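Local coordinates for protease Do-like 8, chloroplastic (Arabidopsis thaliana, PDB 4IC6), which is probably a serine endopeptidase of the chloroplast thylakoid, a Deg/HtrA-type protease that joins a trypsin-like double barrel to a PDZ domain, at residues G120-A128 with I236-I244; N178-G186 with I218-T226. The protein carries 1 engineered substitution. All blocks are in the same frame, centred on the assembly; numbering follows the deposited sequence.

Interaction 1 of 2, residues G120-A128 with I236-I244; sequences GADRAKDLA and IPSSTVLKI
K125 and L127 lie against I236, T240, V241 and I244 where the two beta-barrels of the trypsin-like fold meet. Residues 120-128 form a beta-hairpin of the first barrel, with a type I turn from R123 to D126 and a G1 beta bulge where D126 and L127 both face D122; 236-244 is the end of a second-barrel strand and the start of the next helix. From K125 CB, chi1 -61° sets CG beside the backbone N; K125 CG lies 4.0 Å from I244 CD1 and also meets T240 CG2. K125 CD is 3.8 Å from T240 CG2, and CE passes it too; the chain, bent at chi2, runs across the T240 and I244 side chains at about a right angle. At the tip, K125 NZ donates to a water at 2.8 Å that is hydrogen-bonded to T240 OG1. L127 forks between strand and helix: L127 CD2 packs on I236 CD1 at 3.6 Å, while L127 CD1 turns to the helix, 3.9 Å from I244 CB and farther from V241 CG2. I244 also sets CG2 against D122 CB. With I244 cut back to an alanine, CB would still meet L127 CD1, but K125 CG and D122 CB would probably lose CD1 and CG2 as apolar neighbours, opening a gap there. D122 OD2, in a salt bridge with R256, accepts from K125 N in an Asx motif, the donor lying above the carboxylate plane. D126, the predicted charge-relay aspartate, sits on the same hairpin, and I236 CD1 ends 3.1 Å from K125 O and 3.4 Å from D126 O.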
ATOM      1  N   GLY A 120      -1.955 -34.063  18.746  1.00 45.97           N
ATOM      2  CA  GLY A 120      -1.376 -33.032  19.578  1.00 43.81           C
ATOM      3  C   GLY A 120      -0.812 -31.943  18.690  1.00 40.49           C
ATOM      4  O   GLY A 120      -0.659 -32.133  17.488  1.00 38.47           O
ATOM      5  N   ALA A 121      -0.531 -30.791  19.276  1.00 39.80           N
ATOM      6  CA  ALA A 121      -0.025 -29.670  18.511  1.00 41.97           C
ATOM      7  C   ALA A 121       1.048 -28.999  19.352  1.00 40.18           C
ATOM      8  O   ALA A 121       0.997 -29.061  20.575  1.00 41.44           O
ATOM      9  CB  ALA A 121      -1.164 -28.704  18.219  1.00 44.09           C
ATOM     10  N   ASP A 122       2.029 -28.375  18.706  1.00 42.13           N
ATOM     11  CA  ASP A 122       3.032 -27.597  19.427  1.00 39.24           C
ATOM     12  C   ASP A 122       3.266 -26.276  18.707  1.00 38.90           C
ATOM     13  O   ASP A 122       3.894 -26.232  17.651  1.00 36.15           O
ATOM     14  CB  ASP A 122       4.350 -28.373  19.556  1.00 39.16           C
ATOM     15  CG  ASP A 122       5.399 -27.619  20.377  1.00 43.52           C
ATOM     16  OD1 ASP A 122       5.133 -27.293  21.558  1.00 42.39           O
ATOM     17  OD2 ASP A 122       6.495 -27.335  19.835  1.00 42.77           O
ATOM     18  N   ARG A 123       2.758 -25.198  19.286  1.00 41.70           N
ATOM     19  CA  ARG A 123       2.828 -23.895  18.637  1.00 42.31           C
ATOM     20  C   ARG A 123       4.271 -23.406  18.446  1.00 40.29           C
ATOM     21  O   ARG A 123       4.617 -22.858  17.396  1.00 37.54           O
ATOM     22  CB  ARG A 123       1.999 -22.879  19.422  1.00 44.82           C
ATOM     23  CG  ARG A 123       2.041 -21.493  18.832  1.00 44.72           C
ATOM     24  CD  ARG A 123       0.900 -20.595  19.298  1.00 52.33           C
ATOM     25  NE  ARG A 123       0.492 -19.768  18.163  1.00 59.91           N
ATOM     26  CZ  ARG A 123      -0.736 -19.316  17.938  1.00 63.39           C
ATOM     27  NH1 ARG A 123      -1.721 -19.580  18.793  1.00 66.73           N
ATOM     28  NH2 ARG A 123      -0.968 -18.595  16.847  1.00 57.54           N
ATOM     29  N   ALA A 124       5.110 -23.629  19.452  1.00 41.65           N
ATOM     30  CA  ALA A 124       6.499 -23.168  19.421  1.00 41.11           C
ATOM     31  C   ALA A 124       7.268 -23.672  18.198  1.00 36.74           C
ATOM     32  O   ALA A 124       8.061 -22.938  17.623  1.00 37.89           O
ATOM     33  CB  ALA A 124       7.215 -23.561  20.711  1.00 45.14           C
ATOM     34  N   LYS A 125       7.048 -24.922  17.799  1.00 34.78           N
ATOM     35  CA  LYS A 125       7.700 -25.458  16.601  1.00 34.47           C
ATOM     36  C   LYS A 125       6.780 -25.517  15.374  1.00 34.06           C
ATOM     37  O   LYS A 125       7.159 -26.077  14.345  1.00 34.72           O
ATOM     38  CB  LYS A 125       8.315 -26.837  16.879  1.00 32.63           C
ATOM     39  CG  LYS A 125       9.397 -26.840  17.963  1.00 35.05           C
ATOM     40  CD  LYS A 125      10.576 -25.934  17.543  1.00 35.00           C
ATOM     41  CE  LYS A 125      11.811 -26.156  18.415  1.00 37.98           C
ATOM     42  NZ  LYS A 125      13.004 -25.401  17.889  1.00 39.81           N
ATOM     43  N   ASP A 126       5.593 -24.921  15.487  1.00 32.79           N
ATOM     44  CA  ASP A 126       4.604 -24.910  14.401  1.00 33.20           C
ATOM     45  C   ASP A 126       4.392 -26.304  13.825  1.00 31.40           C
ATOM     46  O   ASP A 126       4.525 -26.513  12.616  1.00 33.03           O
ATOM     47  CB  ASP A 126       5.022 -23.958  13.263  1.00 35.41           C
ATOM     48  CG  ASP A 126       3.863 -23.620  12.332  1.00 38.64           C
ATOM     49  OD1 ASP A 126       2.761 -24.202  12.504  1.00 38.01           O
ATOM     50  OD2 ASP A 126       4.058 -22.783  11.424  1.00 36.24           O
ATOM     51  N   LEU A 127       4.067 -27.260  14.692  1.00 35.72           N
ATOM     52  CA  LEU A 127       3.784 -28.616  14.248  1.00 32.99           C
ATOM     53  C   LEU A 127       2.519 -29.142  14.884  1.00 36.91           C
ATOM     54  O   LEU A 127       2.220 -28.836  16.041  1.00 34.94           O
ATOM     55  CB  LEU A 127       4.946 -29.554  14.577  1.00 32.23           C
ATOM     56  CG  LEU A 127       6.225 -29.224  13.811  1.00 34.27           C
ATOM     57  CD1 LEU A 127       7.415 -29.948  14.437  1.00 32.43           C
ATOM     58  CD2 LEU A 127       6.045 -29.596  12.340  1.00 33.56           C
ATOM     59  N   ALA A 128       1.777 -29.929  14.114  1.00 40.04           N
ATOM     60  CA  ALA A 128       0.553 -30.566  14.606  1.00 40.39           C
ATOM     61  C   ALA A 128       0.528 -31.983  14.086  1.00 39.36           C
ATOM     62  O   ALA A 128       1.076 -32.270  13.020  1.00 35.82           O
ATOM     63  CB  ALA A 128      -0.678 -29.810  14.130  1.00 34.33           C
ATOM     64  N   ILE A 236      10.871 -26.331   8.808  1.00 31.98           N
ATOM     65  CA  ILE A 236      11.309 -26.876  10.081  1.00 28.31           C
ATOM     66  C   ILE A 236      12.178 -28.105   9.824  1.00 25.55           C
ATOM     67  O   ILE A 236      11.783 -29.012   9.094  1.00 30.35           O
ATOM     68  CB  ILE A 236      10.081 -27.270  10.904  1.00 31.98           C
ATOM     69  CG1 ILE A 236       9.097 -26.097  10.927  1.00 29.24           C
ATOM     70  CG2 ILE A 236      10.475 -27.666  12.325  1.00 31.30           C
ATOM     71  CD1 ILE A 236       7.649 -26.499  11.361  1.00 31.73           C
ATOM     72  N   PRO A 237      13.375 -28.153  10.427  1.00 27.17           N
ATOM     73  CA  PRO A 237      14.272 -29.272  10.109  1.00 30.74           C
ATOM     74  C   PRO A 237      13.720 -30.618  10.607  1.00 29.80           C
ATOM     75  O   PRO A 237      13.108 -30.674  11.662  1.00 31.18           O
ATOM     76  CB  PRO A 237      15.572 -28.911  10.842  1.00 29.00           C
ATOM     77  CG  PRO A 237      15.166 -28.002  11.928  1.00 32.75           C
ATOM     78  CD  PRO A 237      13.940 -27.244  11.435  1.00 28.82           C
ATOM     79  N   SER A 238      13.971 -31.684   9.854  1.00 31.32           N
ATOM     80  CA  SER A 238      13.513 -33.011  10.235  1.00 35.08           C
ATOM     81  C   SER A 238      14.027 -33.413  11.626  1.00 35.40           C
ATOM     82  O   SER A 238      13.382 -34.192  12.325  1.00 31.57           O
ATOM     83  CB  SER A 238      13.932 -34.043   9.191  1.00 34.41           C
ATOM     84  OG  SER A 238      15.336 -34.033   9.009  1.00 37.20           O
ATOM     85  N   SER A 239      15.175 -32.882  12.031  1.00 35.08           N
ATOM     86  CA  SER A 239      15.706 -33.192  13.357  1.00 40.53           C
ATOM     87  C   SER A 239      14.733 -32.708  14.419  1.00 38.69           C
ATOM     88  O   SER A 239      14.538 -33.363  15.435  1.00 38.54           O
ATOM     89  CB  SER A 239      17.074 -32.555  13.583  1.00 41.08           C
ATOM     90  OG  SER A 239      16.982 -31.141  13.531  1.00 45.23           O
ATOM     91  N   THR A 240      14.120 -31.557  14.176  1.00 39.10           N
ATOM     92  CA  THR A 240      13.100 -31.056  15.086  1.00 39.23           C
ATOM     93  C   THR A 240      11.835 -31.909  14.998  1.00 36.05           C
ATOM     94  O   THR A 240      11.307 -32.358  16.022  1.00 33.32           O
ATOM     95  CB  THR A 240      12.782 -29.580  14.805  1.00 37.44           C
ATOM     96  OG1 THR A 240      13.948 -28.805  15.089  1.00 35.54           O
ATOM     97  CG2 THR A 240      11.673 -29.102  15.705  1.00 35.22           C
ATOM     98  N   VAL A 241      11.367 -32.148  13.777  1.00 31.31           N
ATOM     99  CA  VAL A 241      10.173 -32.968  13.572  1.00 35.95           C
ATOM    100  C   VAL A 241      10.326 -34.342  14.232  1.00 38.48           C
ATOM    101  O   VAL A 241       9.402 -34.855  14.858  1.00 39.19           O
ATOM    102  CB  VAL A 241       9.881 -33.149  12.063  1.00 32.88           C
ATOM    103  CG1 VAL A 241       8.623 -33.988  11.845  1.00 35.72           C
ATOM    104  CG2 VAL A 241       9.761 -31.788  11.382  1.00 29.43           C
ATOM    105  N   LEU A 242      11.509 -34.924  14.099  1.00 39.54           N
ATOM    106  CA  LEU A 242      11.794 -36.227  14.687  1.00 41.18           C
ATOM    107  C   LEU A 242      11.695 -36.192  16.204  1.00 44.49           C
ATOM    108  O   LEU A 242      11.376 -37.193  16.847  1.00 47.78           O
ATOM    109  CB  LEU A 242      13.191 -36.688  14.284  1.00 42.14           C
ATOM    110  CG  LEU A 242      13.268 -37.421  12.952  1.00 42.51           C
ATOM    111  CD1 LEU A 242      14.721 -37.646  12.569  1.00 45.87           C
ATOM    112  CD2 LEU A 242      12.521 -38.747  13.080  1.00 44.91           C
ATOM    113  N   LYS A 243      11.959 -35.028  16.778  1.00 44.02           N
ATOM    114  CA  LYS A 243      11.955 -34.900  18.230  1.00 47.70           C
ATOM    115  C   LYS A 243      10.558 -34.585  18.741  1.00 43.66           C
ATOM    116  O   LYS A 243      10.128 -35.121  19.757  1.00 46.53           O
ATOM    117  CB  LYS A 243      12.948 -33.810  18.658  1.00 50.83           C
ATOM    118  CG  LYS A 243      12.693 -33.189  20.029  1.00 60.06           C
ATOM    119  CD  LYS A 243      13.304 -34.007  21.167  1.00 67.47           C
ATOM    120  CE  LYS A 243      13.176 -33.281  22.511  1.00 67.92           C
ATOM    121  NZ  LYS A 243      13.846 -34.030  23.612  1.00 69.19           N
ATOM    122  N   ILE A 244       9.846 -33.725  18.023  1.00 36.24           N
ATOM    123  CA  ILE A 244       8.546 -33.228  18.480  1.00 40.25           C
ATOM    124  C   ILE A 244       7.393 -34.214  18.256  1.00 41.96           C
ATOM    125  O   ILE A 244       6.529 -34.394  19.118  1.00 43.17           O
ATOM    126  CB  ILE A 244       8.196 -31.886  17.786  1.00 37.74           C
ATOM    127  CG1 ILE A 244       9.286 -30.845  18.077  1.00 37.96           C
ATOM    128  CG2 ILE A 244       6.820 -31.393  18.220  1.00 36.36           C
ATOM    129  CD1 ILE A 244       9.436 -30.510  19.563  1.00 39.38           C
TER
HETATM  130  O   HOH W   1      13.587 -26.000  15.218  1.00 39.23           O

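Interaction 2 of 2, residues N178-G186 with I218-T226; sequences NRDIFSQTG and INTAIFTQT
Beside the predicted charge-relay site of the chymotrypsin-like fold, residues 178-186, on a small sheet next to the second barrel, and 218-226, which leave the barrel strand 215-219, come together through one beta bridge, S183 with I222. In chymotrypsin-like proteases the chain just after the strand matching 215-219 usually lines the substrate cleft, so residues 220-223 probably border it here. Two backbone bonds make the bridge: F223 N donates to F182 O at 2.8 Å, nearly in line with the carbonyl, and Q184 N donates to A221 O at 3.0 Å from above the carbonyl plane. The CA of S183 adds a CH...O contact to A221 O. Q184 then reaches across with its side chain. Its CG stands beside the backbone N (chi1 -66°) and the chain is extended beyond it, which carries the amide along the backbone of I222. Q184 NE2 donates to I222 O at 2.9 Å in a nearly straight bond (165°), the acceptor lying in the amide plane but the donor well above the carbonyl plane. The same amide is stacked nearly parallel to the F223 ring, 8° between the planes, displaced toward CE1, and A221 CB touches Q184 CD at 3.6 Å; bond and stack together should fix the rotation of the amide. Away from the glutamine, I181 CG2 meets I222 CG2 at 3.6 Å and, more loosely, T220 CG2. The side chain of Q184 also touches H83, the predicted charge-relay histidine. Over the centre of the F223 ring stands Q184 CG, a CH-pi contact 3.6 Å from the centroid.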
ATOM      1  N   ASN A 178      20.088 -23.083  10.041  1.00 34.89           N
ATOM      2  CA  ASN A 178      19.944 -22.518  11.374  1.00 38.83           C
ATOM      3  C   ASN A 178      19.432 -21.072  11.357  1.00 37.72           C
ATOM      4  O   ASN A 178      19.940 -20.220  12.080  1.00 34.91           O
ATOM      5  CB  ASN A 178      21.275 -22.633  12.134  1.00 50.44           C
ATOM      6  CG  ASN A 178      21.734 -24.090  12.308  1.00 61.94           C
ATOM      7  OD1 ASN A 178      20.977 -24.949  12.787  1.00 66.05           O
ATOM      8  ND2 ASN A 178      22.972 -24.373  11.905  1.00 64.66           N
ATOM      9  N   ARG A 179      18.404 -20.813  10.549  1.00 30.95           N
ATOM     10  CA  ARG A 179      17.833 -19.472  10.403  1.00 25.12           C
ATOM     11  C   ARG A 179      16.474 -19.377  11.084  1.00 30.05           C
ATOM     12  O   ARG A 179      15.719 -20.354  11.109  1.00 31.72           O
ATOM     13  CB  ARG A 179      17.683 -19.139   8.903  1.00 25.62           C
ATOM     14  CG  ARG A 179      18.937 -18.521   8.261  1.00 30.31           C
ATOM     15  CD  ARG A 179      18.871 -16.964   8.310  1.00 54.67           C
ATOM     16  NE  ARG A 179      19.973 -16.292   7.608  1.00 45.56           N
ATOM     17  CZ  ARG A 179      21.238 -16.669   7.749  1.00 44.53           C
ATOM     18  NH1 ARG A 179      21.519 -17.695   8.540  1.00 47.63           N
ATOM     19  NH2 ARG A 179      22.223 -16.032   7.121  1.00 38.07           N
ATOM     20  N   ASP A 180      16.143 -18.209  11.627  1.00 28.96           N
ATOM     21  CA  ASP A 180      14.836 -18.061  12.279  1.00 33.65           C
ATOM     22  C   ASP A 180      13.690 -18.124  11.278  1.00 31.71           C
ATOM     23  O   ASP A 180      13.751 -17.509  10.210  1.00 27.88           O
ATOM     24  CB  ASP A 180      14.750 -16.753  13.061  1.00 36.71           C
ATOM     25  CG  ASP A 180      15.642 -16.749  14.282  1.00 39.58           C
ATOM     26  OD1 ASP A 180      16.058 -17.852  14.701  1.00 38.81           O
ATOM     27  OD2 ASP A 180      15.923 -15.650  14.807  1.00 42.16           O
ATOM     28  N   ILE A 181      12.635 -18.845  11.631  1.00 26.29           N
ATOM     29  CA  ILE A 181      11.461 -18.943  10.785  1.00 25.72           C
ATOM     30  C   ILE A 181      10.382 -18.087  11.396  1.00 29.19           C
ATOM     31  O   ILE A 181       9.898 -18.375  12.500  1.00 32.55           O
ATOM     32  CB  ILE A 181      10.934 -20.391  10.752  1.00 28.98           C
ATOM     33  CG1 ILE A 181      12.046 -21.352  10.319  1.00 25.67           C
ATOM     34  CG2 ILE A 181       9.704 -20.507   9.845  1.00 28.39           C
ATOM     35  CD1 ILE A 181      11.548 -22.793  10.094  1.00 26.31           C
ATOM     36  N   PHE A 182       9.976 -17.034  10.692  1.00 26.97           N
ATOM     37  CA  PHE A 182       8.944 -16.151  11.228  1.00 29.72           C
ATOM     38  C   PHE A 182       7.569 -16.673  10.857  1.00 32.92           C
ATOM     39  O   PHE A 182       6.861 -16.112  10.013  1.00 28.40           O
ATOM     40  CB  PHE A 182       9.199 -14.715  10.777  1.00 35.23           C
ATOM     41  CG  PHE A 182      10.510 -14.185  11.270  1.00 36.91           C
ATOM     42  CD1 PHE A 182      10.732 -14.019  12.628  1.00 38.55           C
ATOM     43  CD2 PHE A 182      11.535 -13.889  10.385  1.00 41.15           C
ATOM     44  CE1 PHE A 182      11.960 -13.549  13.098  1.00 43.91           C
ATOM     45  CE2 PHE A 182      12.762 -13.421  10.844  1.00 39.44           C
ATOM     46  CZ  PHE A 182      12.973 -13.247  12.203  1.00 41.99           C
ATOM     47  N   SER A 183       7.217 -17.765  11.526  1.00 31.85           N
ATOM     48  CA  SER A 183       6.064 -18.579  11.184  1.00 34.62           C
ATOM     49  C   SER A 183       4.784 -17.776  11.223  1.00 33.56           C
ATOM     50  O   SER A 183       4.633 -16.883  12.044  1.00 36.80           O
ATOM     51  CB  SER A 183       5.944 -19.750  12.176  1.00 34.24           C
ATOM     52  OG  SER A 183       4.661 -20.351  12.093  1.00 37.14           O
ATOM     53  N   GLN A 184       3.836 -18.120  10.364  1.00 34.56           N
ATOM     54  CA  GLN A 184       2.564 -17.429  10.388  1.00 34.16           C
ATOM     55  C   GLN A 184       1.777 -17.766  11.657  1.00 36.24           C
ATOM     56  O   GLN A 184       0.681 -17.254  11.881  1.00 34.04           O
ATOM     57  CB  GLN A 184       1.776 -17.711   9.110  1.00 37.39           C
ATOM     58  CG  GLN A 184       2.451 -17.124   7.871  1.00 32.72           C
ATOM     59  CD  GLN A 184       1.561 -17.205   6.644  1.00 36.64           C
ATOM     60  OE1 GLN A 184       0.425 -17.689   6.719  1.00 41.22           O
ATOM     61  NE2 GLN A 184       2.068 -16.742   5.509  1.00 35.16           N
ATOM     62  N   THR A 185       2.360 -18.610  12.498  1.00 37.50           N
ATOM     63  CA  THR A 185       1.843 -18.825  13.852  1.00 44.69           C
ATOM     64  C   THR A 185       1.968 -17.570  14.721  1.00 40.99           C
ATOM     65  O   THR A 185       1.255 -17.406  15.725  1.00 35.82           O
ATOM     66  CB  THR A 185       2.618 -19.980  14.526  1.00 52.34           C
ATOM     67  OG1 THR A 185       1.940 -21.219  14.281  1.00 50.85           O
ATOM     68  CG2 THR A 185       2.709 -19.764  16.012  1.00 62.59           C
ATOM     69  N   GLY A 186       2.878 -16.685  14.338  1.00 36.98           N
ATOM     70  CA  GLY A 186       3.211 -15.531  15.161  1.00 39.30           C
ATOM     71  C   GLY A 186       4.422 -15.778  16.058  1.00 41.86           C
ATOM     72  O   GLY A 186       4.852 -14.895  16.798  1.00 46.37           O
ATOM     73  N   ILE A 218       9.781 -29.646   7.050  1.00 28.90           N
ATOM     74  CA  ILE A 218       8.392 -29.340   6.707  1.00 28.58           C
ATOM     75  C   ILE A 218       8.276 -27.886   6.229  1.00 32.44           C
ATOM     76  O   ILE A 218       8.533 -26.954   7.006  1.00 32.43           O
ATOM     77  CB  ILE A 218       7.462 -29.497   7.911  1.00 31.31           C
ATOM     78  CG1 ILE A 218       7.435 -30.961   8.387  1.00 30.38           C
ATOM     79  CG2 ILE A 218       6.038 -29.021   7.564  1.00 33.74           C
ATOM     80  CD1 ILE A 218       6.688 -31.911   7.464  1.00 34.23           C
ATOM     81  N   ASN A 219       7.877 -27.709   4.966  1.00 30.04           N
ATOM     82  CA  ASN A 219       7.631 -26.377   4.389  1.00 32.04           C
ATOM     83  C   ASN A 219       6.748 -25.531   5.307  1.00 34.93           C
ATOM     84  O   ASN A 219       5.622 -25.927   5.657  1.00 33.93           O
ATOM     85  CB  ASN A 219       6.960 -26.491   3.006  1.00 26.22           C
ATOM     86  CG  ASN A 219       7.627 -27.511   2.108  1.00 27.59           C
ATOM     87  OD1 ASN A 219       8.838 -27.644   2.111  1.00 27.76           O
ATOM     88  ND2 ASN A 219       6.826 -28.239   1.327  1.00 30.11           N
ATOM     89  N   THR A 220       7.231 -24.348   5.675  1.00 31.61           N
ATOM     90  CA  THR A 220       6.527 -23.567   6.672  1.00 28.90           C
ATOM     91  C   THR A 220       6.254 -22.129   6.260  1.00 31.35           C
ATOM     92  O   THR A 220       7.182 -21.355   5.999  1.00 30.23           O
ATOM     93  CB  THR A 220       7.272 -23.643   8.028  1.00 26.56           C
ATOM     94  OG1 THR A 220       7.367 -25.027   8.411  1.00 30.91           O
ATOM     95  CG2 THR A 220       6.554 -22.835   9.101  1.00 26.58           C
ATOM     96  N   ALA A 221       4.968 -21.767   6.232  1.00 27.47           N
ATOM     97  CA  ALA A 221       4.565 -20.429   5.827  1.00 29.86           C
ATOM     98  C   ALA A 221       5.075 -19.397   6.836  1.00 34.70           C
ATOM     99  O   ALA A 221       5.076 -19.648   8.043  1.00 33.49           O
ATOM    100  CB  ALA A 221       3.059 -20.344   5.710  1.00 27.55           C
ATOM    101  N   ILE A 222       5.506 -18.237   6.343  1.00 26.69           N
ATOM    102  CA  ILE A 222       6.040 -17.189   7.221  1.00 27.81           C
ATOM    103  C   ILE A 222       5.377 -15.842   6.953  1.00 31.38           C
ATOM    104  O   ILE A 222       4.683 -15.669   5.955  1.00 33.86           O
ATOM    105  CB  ILE A 222       7.552 -16.972   7.022  1.00 28.47           C
ATOM    106  CG1 ILE A 222       7.827 -16.621   5.566  1.00 29.07           C
ATOM    107  CG2 ILE A 222       8.363 -18.197   7.449  1.00 27.82           C
ATOM    108  CD1 ILE A 222       9.181 -15.925   5.353  1.00 27.24           C
ATOM    109  N   PHE A 223       5.596 -14.894   7.857  1.00 31.31           N
ATOM    110  CA  PHE A 223       5.299 -13.485   7.594  1.00 34.84           C
ATOM    111  C   PHE A 223       6.640 -12.732   7.566  1.00 40.34           C
ATOM    112  O   PHE A 223       7.462 -12.933   8.453  1.00 37.66           O
ATOM    113  CB  PHE A 223       4.448 -12.911   8.722  1.00 36.98           C
ATOM    114  CG  PHE A 223       2.996 -13.347   8.693  1.00 38.55           C
ATOM    115  CD1 PHE A 223       2.290 -13.412   7.499  1.00 39.34           C
ATOM    116  CD2 PHE A 223       2.338 -13.673   9.875  1.00 41.28           C
ATOM    117  CE1 PHE A 223       0.944 -13.798   7.485  1.00 43.66           C
ATOM    118  CE2 PHE A 223       1.001 -14.067   9.866  1.00 44.10           C
ATOM    119  CZ  PHE A 223       0.309 -14.129   8.669  1.00 44.34           C
ATOM    120  N   THR A 224       6.871 -11.875   6.567  1.00 43.13           N
ATOM    121  CA  THR A 224       8.065 -11.001   6.600  1.00 48.18           C
ATOM    122  C   THR A 224       7.728  -9.639   7.202  1.00 52.34           C
ATOM    123  O   THR A 224       6.559  -9.274   7.290  1.00 51.07           O
ATOM    124  CB  THR A 224       8.693 -10.796   5.205  1.00 45.46           C
ATOM    125  OG1 THR A 224       7.713 -10.246   4.323  1.00 47.09           O
ATOM    126  CG2 THR A 224       9.178 -12.118   4.639  1.00 46.21           C
ATOM    127  N   GLN A 225       8.740  -8.876   7.603  1.00 63.22           N
ATOM    128  CA  GLN A 225       8.461  -7.559   8.179  1.00 72.46           C
ATOM    129  C   GLN A 225       7.916  -6.600   7.113  1.00 76.10           C
ATOM    130  O   GLN A 225       7.001  -5.821   7.379  1.00 77.42           O
ATOM    131  CB  GLN A 225       9.691  -6.965   8.874  1.00 74.98           C
ATOM    132  CG  GLN A 225       9.351  -5.881   9.904  1.00 78.23           C
ATOM    133  CD  GLN A 225      10.585  -5.193  10.463  1.00 79.56           C
ATOM    134  OE1 GLN A 225      11.707  -5.673  10.295  1.00 78.34           O
ATOM    135  NE2 GLN A 225      10.382  -4.054  11.126  1.00 81.43           N
ATOM    136  N   THR A 226       8.477  -6.673   5.907  1.00 76.95           N
ATOM    137  CA  THR A 226       8.020  -5.853   4.788  1.00 80.70           C
ATOM    138  C   THR A 226       7.033  -6.602   3.897  1.00 83.08           C
ATOM    139  O   THR A 226       6.841  -7.808   4.041  1.00 80.59           O
ATOM    140  CB  THR A 226       9.204  -5.395   3.896  1.00 81.60           C
ATOM    141  OG1 THR A 226      10.188  -6.435   3.827  1.00 82.31           O
ATOM    142  CG2 THR A 226       9.841  -4.135   4.446  1.00 83.01           C
TER

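The two contacts lie in the protease domain, their centres about 14 Å apart. In chain order the segments run 120-128, 178-186, 218-226 and 236-244, so interaction 2 falls within the span that interaction 1 brings together. Strands 215-219 and 233-237 are neighbours in the second barrel and lead into one segment of each contact, while 120-128 belongs to the first barrel. The contacts meet directly: D126 OD2 is 2.6 Å from S183 OG, a probable hydrogen bond, and R123 NH2 probably bonds to T185 O. The predicted charge-relay aspartate, held on a first-barrel hairpin, is thus tied to the loop after strand 179-182, beside the second barrel, consistent with an active site between the two.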